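PDB 3FEF: alpha-galacturonidase from Bacillus subtilis, which hydrolyses alpha-1,4-linked galacturonides, such as di-galacturonate, releasing alpha-D-galacturonate, with NAD(+) and manganese as cofactors. Local coordinates for residues H272-E275 and Y281-Q284; I103-S106 and G112-G115; R253-L258 and A264-G269; Q413-L416 and L420-I423. All blocks are in the same frame, centred on the assembly; numbering follows the deposited sequence.

Overall arrangement
All four contacts are buried and local, each joining segments a few residues apart. Interactions 1, 2 and 4 adjoin: L282 and E275 of interaction 1 touch Y104 and S106 of interaction 2, and P113 of interaction 2 packs on F415 and V421 of interaction 4. L420 links interactions 1 and 4. Interaction 3 meets only interaction 1, through Y281 and L273. Interactions 1 and 2 lie toward the metal and substrate residues, 3 a little farther off, 4 away from them. Across their segments 1 and 3 are packing alone, 2 adds a glutamine-to-amide hydrogen bond, and 4 carries a bridging water. Interactions 1, 3 and 4 also reach the second subunit.

Interaction 1 of 4, residues H272-E275 and Y281-Q284; sequences HLAE and YLKQ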
ATOM      1  N   HIS A 272     -13.911  28.237 -11.070  1.00 28.44           N
ATOM      2  CA  HIS A 272     -13.096  27.438 -10.154  1.00 29.70           C
ATOM      3  C   HIS A 272     -12.116  26.565 -10.909  1.00 29.55           C
ATOM      4  O   HIS A 272     -10.960  26.451 -10.515  1.00 30.79           O
ATOM      5  CB  HIS A 272     -13.970  26.558  -9.267  1.00 28.55           C
ATOM      6  CG  HIS A 272     -14.724  27.323  -8.231  1.00 29.76           C
ATOM      7  ND1 HIS A 272     -16.102  27.362  -8.191  1.00 29.98           N
ATOM      8  CD2 HIS A 272     -14.293  28.091  -7.205  1.00 28.87           C
ATOM      9  CE1 HIS A 272     -16.488  28.121  -7.182  1.00 30.12           C
ATOM     10  NE2 HIS A 272     -15.409  28.564  -6.557  1.00 30.02           N
ATOM     11  N   LEU A 273     -12.586  25.950 -11.993  1.00 28.64           N
ATOM     12  CA  LEU A 273     -11.762  25.069 -12.804  1.00 28.53           C
ATOM     13  C   LEU A 273     -10.571  25.838 -13.310  1.00 29.45           C
ATOM     14  O   LEU A 273      -9.450  25.319 -13.375  1.00 27.55           O
ATOM     15  CB  LEU A 273     -12.561  24.558 -14.016  1.00 26.71           C
ATOM     16  CG  LEU A 273     -13.716  23.577 -13.756  1.00 27.19           C
ATOM     17  CD1 LEU A 273     -14.544  23.330 -15.034  1.00 25.92           C
ATOM     18  CD2 LEU A 273     -13.213  22.241 -13.138  1.00 27.70           C
ATOM     19  N   ALA A 274     -10.836  27.078 -13.702  1.00 28.67           N
ATOM     20  CA  ALA A 274      -9.831  27.911 -14.348  1.00 30.86           C
ATOM     21  C   ALA A 274      -8.569  28.092 -13.503  1.00 29.96           C
ATOM     22  O   ALA A 274      -7.522  28.391 -14.030  1.00 31.14           O
ATOM     23  CB  ALA A 274     -10.419  29.270 -14.711  1.00 29.60           C
ATOM     24  N   GLU A 275      -8.652  27.897 -12.198  1.00 30.29           N
ATOM     25  CA  GLU A 275      -7.489  28.188 -11.366  1.00 31.78           C
ATOM     26  C   GLU A 275      -6.531  26.999 -11.196  1.00 31.86           C
ATOM     27  O   GLU A 275      -5.456  27.154 -10.602  1.00 29.77           O
ATOM     28  CB  GLU A 275      -7.947  28.679  -9.997  1.00 32.98           C
ATOM     29  CG  GLU A 275      -9.088  29.684 -10.071  1.00 35.88           C
ATOM     30  CD  GLU A 275      -9.192  30.513  -8.814  1.00 37.70           C
ATOM     31  OE1 GLU A 275      -9.675  29.987  -7.780  1.00 34.02           O
ATOM     32  OE2 GLU A 275      -8.775  31.690  -8.859  1.00 38.77           O
ATOM     33  N   TYR A 281      -7.496  30.922 -19.960  1.00 30.69           N
ATOM     34  CA  TYR A 281      -8.746  31.269 -19.267  1.00 28.62           C
ATOM     35  C   TYR A 281      -8.725  32.539 -18.425  1.00 28.63           C
ATOM     36  O   TYR A 281      -9.566  33.420 -18.600  1.00 28.58           O
ATOM     37  CB  TYR A 281      -9.191  30.114 -18.370  1.00 29.01           C
ATOM     38  CG  TYR A 281      -9.100  28.761 -19.037  1.00 29.41           C
ATOM     39  CD1 TYR A 281      -9.703  28.530 -20.278  1.00 29.26           C
ATOM     40  CD2 TYR A 281      -8.410  27.717 -18.439  1.00 27.01           C
ATOM     41  CE1 TYR A 281      -9.632  27.291 -20.884  1.00 29.33           C
ATOM     42  CE2 TYR A 281      -8.328  26.471 -19.049  1.00 29.01           C
ATOM     43  CZ  TYR A 281      -8.944  26.264 -20.263  1.00 28.53           C
ATOM     44  OH  TYR A 281      -8.858  25.032 -20.870  1.00 31.10           O
ATOM     45  N   LEU A 282      -7.784  32.609 -17.494  1.00 30.11           N
ATOM     46  CA  LEU A 282      -7.778  33.659 -16.475  1.00 30.93           C
ATOM     47  C   LEU A 282      -7.393  35.016 -17.046  1.00 32.51           C
ATOM     48  O   LEU A 282      -7.708  36.048 -16.467  1.00 30.89           O
ATOM     49  CB  LEU A 282      -6.828  33.289 -15.335  1.00 30.30           C
ATOM     50  CG  LEU A 282      -7.318  32.179 -14.403  1.00 31.44           C
ATOM     51  CD1 LEU A 282      -6.253  31.859 -13.345  1.00 29.06           C
ATOM     52  CD2 LEU A 282      -8.633  32.598 -13.749  1.00 28.82           C
ATOM     53  N   LYS A 283      -6.720  35.009 -18.191  1.00 34.42           N
ATOM     54  CA  LYS A 283      -6.292  36.252 -18.818  1.00 36.67           C
ATOM     55  C   LYS A 283      -7.281  36.764 -19.851  1.00 36.78           C
ATOM     56  O   LYS A 283      -7.201  37.906 -20.252  1.00 36.89           O
ATOM     57  CB  LYS A 283      -4.896  36.092 -19.426  1.00 36.87           C
ATOM     58  CG  LYS A 283      -3.850  35.806 -18.348  1.00 41.58           C
ATOM     59  CD  LYS A 283      -2.480  35.475 -18.904  1.00 43.35           C
ATOM     60  CE  LYS A 283      -1.407  35.762 -17.851  1.00 46.64           C
ATOM     61  NZ  LYS A 283      -0.022  35.741 -18.435  1.00 48.07           N
ATOM     62  N   GLN A 284      -8.210  35.917 -20.282  1.00 37.57           N
ATOM     63  CA  GLN A 284      -9.226  36.333 -21.245  1.00 35.88           C
ATOM     64  C   GLN A 284     -10.575  35.807 -20.805  1.00 32.28           C
ATOM     65  O   GLN A 284     -11.219  35.072 -21.539  1.00 31.37           O
ATOM     66  CB  GLN A 284      -8.898  35.812 -22.655  1.00 39.59           C
ATOM     67  CG  GLN A 284      -7.540  36.258 -23.197  1.00 43.42           C
ATOM     68  CD  GLN A 284      -7.111  35.495 -24.456  1.00 46.97           C
ATOM     69  OE1 GLN A 284      -7.931  35.168 -25.316  1.00 49.35           O
ATOM     70  NE2 GLN A 284      -5.815  35.214 -24.566  1.00 49.38           N
TER
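A274 packs its methyl between the first two residues of 281-284. A274 CB lies 3.9 Å from CD2 of L282 and 4.0 Å from CB of Y281, so the latter is met at the root of the side chain while the tyrosine ring stands obliquely to the A274 backbone. The two methyls of L282 divide the work: CD2 takes the alanine methyl, and CD1 lies 3.8 Å from A274 O. With CG beside the backbone N (chi1 -73°), L282 directs its branch to this spot. The contact closes a turn that follows helix 270-273 in the C-terminal domain of the family 4 glycosyl hydrolases. Farther out, H272 and E275 lie beside the metal site, while L273 packs on L258. The H272 ring stacks on that of H206, a magnesium ligand in this crystal, and E275, whose CB points away from L282, uses OE2 to accept from the amides of V107 and G108. These paired N-H groups fix the carboxylate about 6 Å from the H206 side chain. The Y281 hydroxyl lies unusually close to D257, a probable hydrogen bond, and bonds to R425 of the second subunit; its ring meets W288 edge-to-face, and L282 leans on L420.

Interaction 2 of 4, residues I103-S106 and G112-G115; sequences IYQS and GPGG
Q105 supplies the polar bond of the contact: G114 N donates to Q105 OE1 at 2.9 Å, with an N-H...O angle of 153°. The donor nitrogen G114 N lies in the carbonyl plane of Q105, on a lone pair of OE1 (C=O...N 124°). Beyond CG the glutamine chain is extended, which brings its amide up to the first turn of helix 112-136. Its other end is held too, NE2 donating to D94 O, so the flip of the flat group is fixed. The apolar pair is I103 CG2 with P113 CG, 3.9 Å apart, CG2 being the branch anti to the backbone N. The amide oxygen packs against the proline ring, Q105 OE1 lying 3.7 Å from P113 CD. Steric fit favours the glycines: a methyl on G112 or G114 would come within 3.1 Å of Q105 OE1, and G112 has a positive phi besides. A leucine at Q105 would probably leave G114 N and D94 O without their mates in a buried place. The helix dipole would probably strengthen the G114 bond, since a partly negative amide oxygen meets the N-terminal turn, tying the loop 103-106 to the start of helix 112-136 within the Rossmann-like family region.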
ATOM      1  N   ILE A 103      -0.155  37.781 -12.360  1.00 28.76           N
ATOM      2  CA  ILE A 103      -0.974  36.628 -12.013  1.00 27.40           C
ATOM      3  C   ILE A 103      -2.397  37.039 -11.668  1.00 29.51           C
ATOM      4  O   ILE A 103      -2.611  37.778 -10.704  1.00 28.35           O
ATOM      5  CB  ILE A 103      -0.382  35.879 -10.805  1.00 26.74           C
ATOM      6  CG1 ILE A 103       1.004  35.325 -11.165  1.00 23.81           C
ATOM      7  CG2 ILE A 103      -1.345  34.771 -10.337  1.00 25.68           C
ATOM      8  CD1 ILE A 103       1.774  34.794  -9.991  1.00 23.34           C
ATOM      9  N   TYR A 104      -3.358  36.570 -12.467  1.00 26.51           N
ATOM     10  CA  TYR A 104      -4.768  36.787 -12.187  1.00 29.72           C
ATOM     11  C   TYR A 104      -5.428  35.568 -11.579  1.00 30.11           C
ATOM     12  O   TYR A 104      -5.060  34.427 -11.868  1.00 32.52           O
ATOM     13  CB  TYR A 104      -5.508  37.227 -13.450  1.00 34.02           C
ATOM     14  CG  TYR A 104      -5.058  38.599 -13.852  1.00 35.42           C
ATOM     15  CD1 TYR A 104      -5.841  39.708 -13.593  1.00 38.48           C
ATOM     16  CD2 TYR A 104      -3.805  38.793 -14.416  1.00 37.00           C
ATOM     17  CE1 TYR A 104      -5.412  40.970 -13.924  1.00 39.83           C
ATOM     18  CE2 TYR A 104      -3.370  40.054 -14.754  1.00 39.29           C
ATOM     19  CZ  TYR A 104      -4.181  41.132 -14.501  1.00 38.73           C
ATOM     20  OH  TYR A 104      -3.767  42.386 -14.825  1.00 44.20           O
ATOM     21  N   GLN A 105      -6.399  35.833 -10.724  1.00 27.33           N
ATOM     22  CA  GLN A 105      -7.136  34.807 -10.030  1.00 29.23           C
ATOM     23  C   GLN A 105      -8.612  35.160 -10.099  1.00 28.48           C
ATOM     24  O   GLN A 105      -8.991  36.317  -9.935  1.00 28.57           O
ATOM     25  CB  GLN A 105      -6.692  34.747  -8.567  1.00 27.68           C
ATOM     26  CG  GLN A 105      -5.255  34.297  -8.372  1.00 27.84           C
ATOM     27  CD  GLN A 105      -4.838  34.356  -6.915  1.00 29.24           C
ATOM     28  OE1 GLN A 105      -4.817  33.335  -6.224  1.00 30.01           O
ATOM     29  NE2 GLN A 105      -4.525  35.555  -6.436  1.00 26.33           N
ATOM     30  N   SER A 106      -9.449  34.165 -10.329  1.00 27.23           N
ATOM     31  CA  SER A 106     -10.870  34.428 -10.432  1.00 27.62           C
ATOM     32  C   SER A 106     -11.548  34.349  -9.068  1.00 27.76           C
ATOM     33  O   SER A 106     -12.530  35.035  -8.822  1.00 26.98           O
ATOM     34  CB  SER A 106     -11.517  33.449 -11.414  1.00 30.10           C
ATOM     35  OG  SER A 106     -11.160  32.116 -11.096  1.00 28.67           O
ATOM     36  N   GLY A 112      -3.698  28.471  -6.207  1.00 28.66           N
ATOM     37  CA  GLY A 112      -3.026  29.695  -6.634  1.00 27.32           C
ATOM     38  C   GLY A 112      -2.436  30.383  -5.405  1.00 30.94           C
ATOM     39  O   GLY A 112      -2.524  29.848  -4.280  1.00 30.63           O
ATOM     40  N   PRO A 113      -1.812  31.561  -5.605  1.00 28.55           N
ATOM     41  CA  PRO A 113      -1.198  32.301  -4.503  1.00 27.76           C
ATOM     42  C   PRO A 113      -2.192  32.616  -3.383  1.00 28.63           C
ATOM     43  O   PRO A 113      -1.896  32.406  -2.214  1.00 32.00           O
ATOM     44  CB  PRO A 113      -0.685  33.592  -5.165  1.00 29.04           C
ATOM     45  CG  PRO A 113      -0.999  33.501  -6.619  1.00 28.31           C
ATOM     46  CD  PRO A 113      -1.453  32.102  -6.922  1.00 28.88           C
ATOM     47  N   GLY A 114      -3.378  33.103  -3.726  1.00 29.76           N
ATOM     48  CA  GLY A 114      -4.383  33.409  -2.706  1.00 25.05           C
ATOM     49  C   GLY A 114      -4.865  32.199  -1.938  1.00 26.65           C
ATOM     50  O   GLY A 114      -5.095  32.264  -0.719  1.00 27.78           O
ATOM     51  N   GLY A 115      -5.057  31.095  -2.646  1.00 26.10           N
ATOM     52  CA  GLY A 115      -5.477  29.866  -2.006  1.00 25.63           C
ATOM     53  C   GLY A 115      -4.444  29.416  -0.979  1.00 26.34           C
ATOM     54  O   GLY A 115      -4.794  29.066   0.139  1.00 25.15           O
TER

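Interaction 3 of 4, residues R253-L258 and A264-G269; sequences RVAFDL and AIPAAG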
ATOM      1  N   ARG A 253     -17.803  27.242 -21.443  1.00 21.92           N
ATOM      2  CA  ARG A 253     -16.721  27.096 -22.408  1.00 22.10           C
ATOM      3  C   ARG A 253     -15.495  26.417 -21.802  1.00 23.31           C
ATOM      4  O   ARG A 253     -14.807  25.647 -22.474  1.00 21.16           O
ATOM      5  CB  ARG A 253     -16.329  28.456 -22.994  1.00 23.89           C
ATOM      6  CG  ARG A 253     -17.416  29.036 -23.910  1.00 27.28           C
ATOM      7  CD  ARG A 253     -16.815  29.889 -25.024  1.00 27.54           C
ATOM      8  NE  ARG A 253     -16.023  29.094 -25.954  1.00 28.16           N
ATOM      9  CZ  ARG A 253     -14.798  29.435 -26.335  1.00 30.25           C
ATOM     10  NH1 ARG A 253     -14.255  30.557 -25.871  1.00 28.17           N
ATOM     11  NH2 ARG A 253     -14.128  28.678 -27.187  1.00 28.55           N
ATOM     12  N   VAL A 254     -15.211  26.720 -20.540  1.00 22.44           N
ATOM     13  CA  VAL A 254     -14.040  26.142 -19.893  1.00 23.44           C
ATOM     14  C   VAL A 254     -14.263  24.642 -19.671  1.00 23.42           C
ATOM     15  O   VAL A 254     -13.371  23.830 -19.910  1.00 22.87           O
ATOM     16  CB  VAL A 254     -13.711  26.828 -18.546  1.00 24.61           C
ATOM     17  CG1 VAL A 254     -12.502  26.122 -17.877  1.00 24.57           C
ATOM     18  CG2 VAL A 254     -13.414  28.330 -18.753  1.00 24.84           C
ATOM     19  N   ALA A 255     -15.465  24.278 -19.230  1.00 22.71           N
ATOM     20  CA  ALA A 255     -15.806  22.884 -19.041  1.00 22.78           C
ATOM     21  C   ALA A 255     -15.760  22.106 -20.356  1.00 24.86           C
ATOM     22  O   ALA A 255     -15.301  20.962 -20.383  1.00 24.06           O
ATOM     23  CB  ALA A 255     -17.192  22.742 -18.375  1.00 21.28           C
ATOM     24  N   PHE A 256     -16.253  22.703 -21.439  1.00 24.11           N
ATOM     25  CA  PHE A 256     -16.207  22.018 -22.734  1.00 25.98           C
ATOM     26  C   PHE A 256     -14.773  21.822 -23.184  1.00 26.50           C
ATOM     27  O   PHE A 256     -14.428  20.782 -23.734  1.00 29.96           O
ATOM     28  CB  PHE A 256     -17.003  22.762 -23.818  1.00 24.41           C
ATOM     29  CG  PHE A 256     -18.479  22.797 -23.558  1.00 26.75           C
ATOM     30  CD1 PHE A 256     -19.130  21.685 -23.039  1.00 26.10           C
ATOM     31  CD2 PHE A 256     -19.222  23.932 -23.832  1.00 27.99           C
ATOM     32  CE1 PHE A 256     -20.498  21.710 -22.785  1.00 27.65           C
ATOM     33  CE2 PHE A 256     -20.602  23.959 -23.581  1.00 27.60           C
ATOM     34  CZ  PHE A 256     -21.235  22.853 -23.060  1.00 27.08           C
ATOM     35  N   ASP A 257     -13.943  22.825 -22.947  1.00 24.25           N
ATOM     36  CA  ASP A 257     -12.554  22.773 -23.366  1.00 25.42           C
ATOM     37  C   ASP A 257     -11.795  21.679 -22.595  1.00 26.03           C
ATOM     38  O   ASP A 257     -11.040  20.929 -23.183  1.00 25.51           O
ATOM     39  CB  ASP A 257     -11.897  24.144 -23.169  1.00 27.56           C
ATOM     40  CG  ASP A 257     -10.507  24.230 -23.789  1.00 31.36           C
ATOM     41  OD1 ASP A 257     -10.426  24.205 -25.031  1.00 32.35           O
ATOM     42  OD2 ASP A 257      -9.497  24.329 -23.035  1.00 32.52           O
ATOM     43  N   LEU A 258     -12.008  21.588 -21.283  1.00 27.27           N
ATOM     44  CA  LEU A 258     -11.373  20.544 -20.474  1.00 26.11           C
ATOM     45  C   LEU A 258     -11.880  19.174 -20.866  1.00 25.26           C
ATOM     46  O   LEU A 258     -11.100  18.221 -20.929  1.00 24.22           O
ATOM     47  CB  LEU A 258     -11.621  20.763 -18.988  1.00 24.80           C
ATOM     48  CG  LEU A 258     -11.114  22.117 -18.493  1.00 28.62           C
ATOM     49  CD1 LEU A 258     -11.172  22.206 -16.993  1.00 26.88           C
ATOM     50  CD2 LEU A 258      -9.711  22.370 -18.982  1.00 27.60           C
ATOM     51  N   ALA A 264     -13.266  13.404 -19.494  1.00 24.12           N
ATOM     52  CA  ALA A 264     -14.202  13.308 -18.371  1.00 23.36           C
ATOM     53  C   ALA A 264     -14.865  14.664 -18.227  1.00 21.24           C
ATOM     54  O   ALA A 264     -14.323  15.646 -18.662  1.00 21.36           O
ATOM     55  CB  ALA A 264     -13.486  12.898 -17.080  1.00 23.77           C
ATOM     56  N   ILE A 265     -16.045  14.723 -17.627  1.00 21.16           N
ATOM     57  CA  ILE A 265     -16.761  15.972 -17.513  1.00 20.95           C
ATOM     58  C   ILE A 265     -16.320  16.787 -16.290  1.00 22.08           C
ATOM     59  O   ILE A 265     -16.520  16.377 -15.171  1.00 21.95           O
ATOM     60  CB  ILE A 265     -18.274  15.719 -17.415  1.00 23.16           C
ATOM     61  CG1 ILE A 265     -18.780  14.975 -18.668  1.00 24.75           C
ATOM     62  CG2 ILE A 265     -19.019  17.036 -17.142  1.00 19.65           C
ATOM     63  CD1 ILE A 265     -20.273  14.557 -18.602  1.00 21.59           C
ATOM     64  N   PRO A 266     -15.751  17.975 -16.513  1.00 23.99           N
ATOM     65  CA  PRO A 266     -15.334  18.786 -15.385  1.00 22.94           C
ATOM     66  C   PRO A 266     -16.573  19.155 -14.582  1.00 26.66           C
ATOM     67  O   PRO A 266     -17.607  19.486 -15.165  1.00 24.67           O
ATOM     68  CB  PRO A 266     -14.719  20.015 -16.045  1.00 23.35           C
ATOM     69  CG  PRO A 266     -14.432  19.592 -17.478  1.00 23.81           C
ATOM     70  CD  PRO A 266     -15.550  18.663 -17.800  1.00 23.62           C
ATOM     71  N   ALA A 267     -16.488  19.070 -13.260  1.00 23.84           N
ATOM     72  CA  ALA A 267     -17.702  19.171 -12.435  1.00 23.51           C
ATOM     73  C   ALA A 267     -17.644  20.278 -11.393  1.00 22.79           C
ATOM     74  O   ALA A 267     -17.952  20.043 -10.232  1.00 23.81           O
ATOM     75  CB  ALA A 267     -17.994  17.812 -11.760  1.00 21.99           C
ATOM     76  N   ALA A 268     -17.228  21.472 -11.823  1.00 25.13           N
ATOM     77  CA  ALA A 268     -17.305  22.712 -11.040  1.00 25.96           C
ATOM     78  C   ALA A 268     -17.492  23.884 -12.005  1.00 25.17           C
ATOM     79  O   ALA A 268     -17.284  23.732 -13.208  1.00 25.05           O
ATOM     80  CB  ALA A 268     -16.031  22.925 -10.185  1.00 22.78           C
ATOM     81  N   GLY A 269     -17.865  25.050 -11.479  1.00 24.56           N
ATOM     82  CA  GLY A 269     -18.015  26.232 -12.319  1.00 23.25           C
ATOM     83  C   GLY A 269     -16.696  26.580 -13.006  1.00 26.20           C
ATOM     84  O   GLY A 269     -15.605  26.341 -12.469  1.00 24.48           O
TER
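This is a buried apolar contact in which a short strand is pressed against a helix: P266 of strand 265-266 sets its ring against one side of helix 253-262, in the C-terminal domain of the family 4 fold. The leading atom is P266 CG, which enters the groove between A255 and L258, one turn apart on the helix. It stands 3.4 Å from L258 CB, tighter than ordinary van der Waals distance, and 3.3 Å from A255 O. The neighbouring ring carbon P266 CD also approaches A255 O, at 3.5 Å, so P266 CG and CD both rest against this backbone carbonyl of the helix. The methyl of A255 is a looser neighbour, its CB 4.3 Å from P266 CG. The small A255 side chain is consistent with the ring's close approach to the helix backbone. L258 offers its CB and not its branched end: CG sits beside the backbone N (chi1 -58°), and the branched end beyond CB goes on to L277, Y281 and W209. On the strand, I265 points away from the helix, leaving P266 to make the contact. At the start of the helix, the carboxylate of D270 accepts from the amides of V254 and A255, binding the chain just after G269 back to the same helix. Strand 265-266 pairs antiparallel with strand 207-215, whose W209 packs on both P266 and L258. Helices 220-231 and 171-187 receive I265, and D257 of helix 253-262 makes a salt bridge to R425 of the second subunit.

Interaction 4 of 4, residues Q413-L416 and L420-I423; sequences QAFL and LVQI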
ATOM      1  N   GLN A 413       7.683  26.482  -0.760  1.00 26.48           N
ATOM      2  CA  GLN A 413       7.791  25.359  -1.697  1.00 25.79           C
ATOM      3  C   GLN A 413       6.452  25.058  -2.357  1.00 24.70           C
ATOM      4  O   GLN A 413       6.381  24.892  -3.569  1.00 25.31           O
ATOM      5  CB  GLN A 413       8.317  24.111  -0.992  1.00 27.81           C
ATOM      6  CG  GLN A 413       9.684  24.329  -0.363  1.00 29.78           C
ATOM      7  CD  GLN A 413      10.705  24.715  -1.408  1.00 31.12           C
ATOM      8  OE1 GLN A 413      11.494  25.646  -1.218  1.00 35.95           O
ATOM      9  NE2 GLN A 413      10.678  24.017  -2.534  1.00 30.40           N
ATOM     10  N   ALA A 414       5.387  24.997  -1.567  1.00 22.98           N
ATOM     11  CA  ALA A 414       4.064  24.788  -2.145  1.00 24.81           C
ATOM     12  C   ALA A 414       3.735  25.962  -3.078  1.00 24.90           C
ATOM     13  O   ALA A 414       3.362  25.766  -4.240  1.00 24.47           O
ATOM     14  CB  ALA A 414       3.012  24.642  -1.040  1.00 23.28           C
ATOM     15  N   PHE A 415       3.891  27.180  -2.564  1.00 21.96           N
ATOM     16  CA  PHE A 415       3.711  28.384  -3.365  1.00 24.33           C
ATOM     17  C   PHE A 415       4.398  28.272  -4.720  1.00 26.42           C
ATOM     18  O   PHE A 415       3.776  28.557  -5.758  1.00 23.54           O
ATOM     19  CB  PHE A 415       4.224  29.607  -2.595  1.00 26.65           C
ATOM     20  CG  PHE A 415       3.771  30.945  -3.160  1.00 27.73           C
ATOM     21  CD1 PHE A 415       4.580  31.657  -4.037  1.00 26.97           C
ATOM     22  CD2 PHE A 415       2.554  31.506  -2.770  1.00 27.55           C
ATOM     23  CE1 PHE A 415       4.186  32.910  -4.534  1.00 30.45           C
ATOM     24  CE2 PHE A 415       2.137  32.744  -3.266  1.00 28.43           C
ATOM     25  CZ  PHE A 415       2.959  33.457  -4.146  1.00 29.82           C
ATOM     26  N   LEU A 416       5.673  27.864  -4.712  1.00 24.33           N
ATOM     27  CA  LEU A 416       6.432  27.680  -5.953  1.00 27.07           C
ATOM     28  C   LEU A 416       5.910  26.556  -6.853  1.00 27.28           C
ATOM     29  O   LEU A 416       6.077  26.584  -8.072  1.00 26.33           O
ATOM     30  CB  LEU A 416       7.913  27.389  -5.635  1.00 28.62           C
ATOM     31  CG  LEU A 416       8.803  28.504  -5.078  1.00 29.84           C
ATOM     32  CD1 LEU A 416      10.248  27.998  -4.903  1.00 30.37           C
ATOM     33  CD2 LEU A 416       8.749  29.705  -6.010  1.00 28.55           C
ATOM     34  N   LEU A 420      -0.269  28.366 -10.943  1.00 27.77           N
ATOM     35  CA  LEU A 420      -0.487  29.767 -11.328  1.00 29.20           C
ATOM     36  C   LEU A 420       0.736  30.641 -11.099  1.00 29.92           C
ATOM     37  O   LEU A 420       0.781  31.772 -11.563  1.00 29.26           O
ATOM     38  CB  LEU A 420      -1.705  30.380 -10.639  1.00 28.79           C
ATOM     39  CG  LEU A 420      -3.071  29.833 -11.045  1.00 30.41           C
ATOM     40  CD1 LEU A 420      -4.131  30.598 -10.271  1.00 28.56           C
ATOM     41  CD2 LEU A 420      -3.283  29.945 -12.572  1.00 28.06           C
ATOM     42  N   VAL A 421       1.732  30.112 -10.395  1.00 30.80           N
ATOM     43  CA  VAL A 421       2.914  30.901 -10.061  1.00 32.49           C
ATOM     44  C   VAL A 421       4.054  30.652 -11.046  1.00 33.82           C
ATOM     45  O   VAL A 421       4.951  29.864 -10.793  1.00 35.27           O
ATOM     46  CB  VAL A 421       3.336  30.665  -8.605  1.00 32.12           C
ATOM     47  CG1 VAL A 421       4.542  31.507  -8.243  1.00 29.85           C
ATOM     48  CG2 VAL A 421       2.151  30.968  -7.667  1.00 29.71           C
ATOM     49  N   GLN A 422       3.997  31.341 -12.180  1.00 38.73           N
ATOM     50  CA  GLN A 422       4.971  31.158 -13.263  1.00 43.12           C
ATOM     51  C   GLN A 422       5.901  32.357 -13.403  1.00 41.38           C
ATOM     52  O   GLN A 422       6.092  32.874 -14.496  1.00 42.85           O
ATOM     53  CB  GLN A 422       4.247  30.935 -14.597  1.00 44.29           C
ATOM     54  CG  GLN A 422       3.610  29.567 -14.747  1.00 49.24           C
ATOM     55  CD  GLN A 422       3.615  29.105 -16.195  1.00 53.20           C
ATOM     56  OE1 GLN A 422       3.349  27.937 -16.495  1.00 54.06           O
ATOM     57  NE2 GLN A 422       3.921  30.030 -17.108  1.00 54.59           N
ATOM     58  N   ILE A 423       6.471  32.799 -12.296  1.00 39.72           N
ATOM     59  CA  ILE A 423       7.311  33.979 -12.295  1.00 39.12           C
ATOM     60  C   ILE A 423       8.674  33.572 -11.742  1.00 39.30           C
ATOM     61  O   ILE A 423       8.799  32.485 -11.200  1.00 38.78           O
ATOM     62  CB  ILE A 423       6.687  35.093 -11.438  1.00 36.06           C
ATOM     63  CG1 ILE A 423       6.454  34.599 -10.012  1.00 35.68           C
ATOM     64  CG2 ILE A 423       5.367  35.567 -12.069  1.00 35.11           C
ATOM     65  CD1 ILE A 423       5.717  35.611  -9.109  1.00 35.04           C
TER
HETATM   66  O   HOH W   1       7.077  28.754  -9.543  1.00 31.22           O
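A single water joins the backbones of L416 and V421, donating to both carbonyls: its oxygen is 2.7 Å from V421 O and 2.8 Å from L416 O. The two carbonyl oxygens, L416 O and V421 O, stand 4.4 Å apart, and the water between them brings hydrogen to two acceptors that could not bond each other. Beside this bridge the contact rests on V421, whose side chain sits over the last turn of helix 408-417 and packs on both the carbonyl and the ring of F415. V421 CG2 lies 3.5 Å from F415 O, and V421 CB is nearly as close to that same carbonyl. CG2 also reaches over one face of the F415 ring, 4.2 Å above the plane and displaced toward the rim. The other methyl, V421 CG1, meets the ring at F415 CE1, 4.0 Å away. The two side chains cross at about a right angle. F415 has CG anti to the backbone N (chi1 -165°), which swings the end of the ring nearer to V421. F415 is wedged further by F432, which meets its ring edge-to-face, and by L431 and M435, all on helix 425-435. P113 of helix 112-136 packs on F415, L420 and V421, and in the turn between the segments D418 accepts from the amide of L420. Across the subunit boundary Q422 touches Q422 of the second subunit. The contact thus mixes aliphatic packing of V421 on a carbonyl and a ring with a water that donates to two backbone oxygens, one at the helix end and one in the following turn.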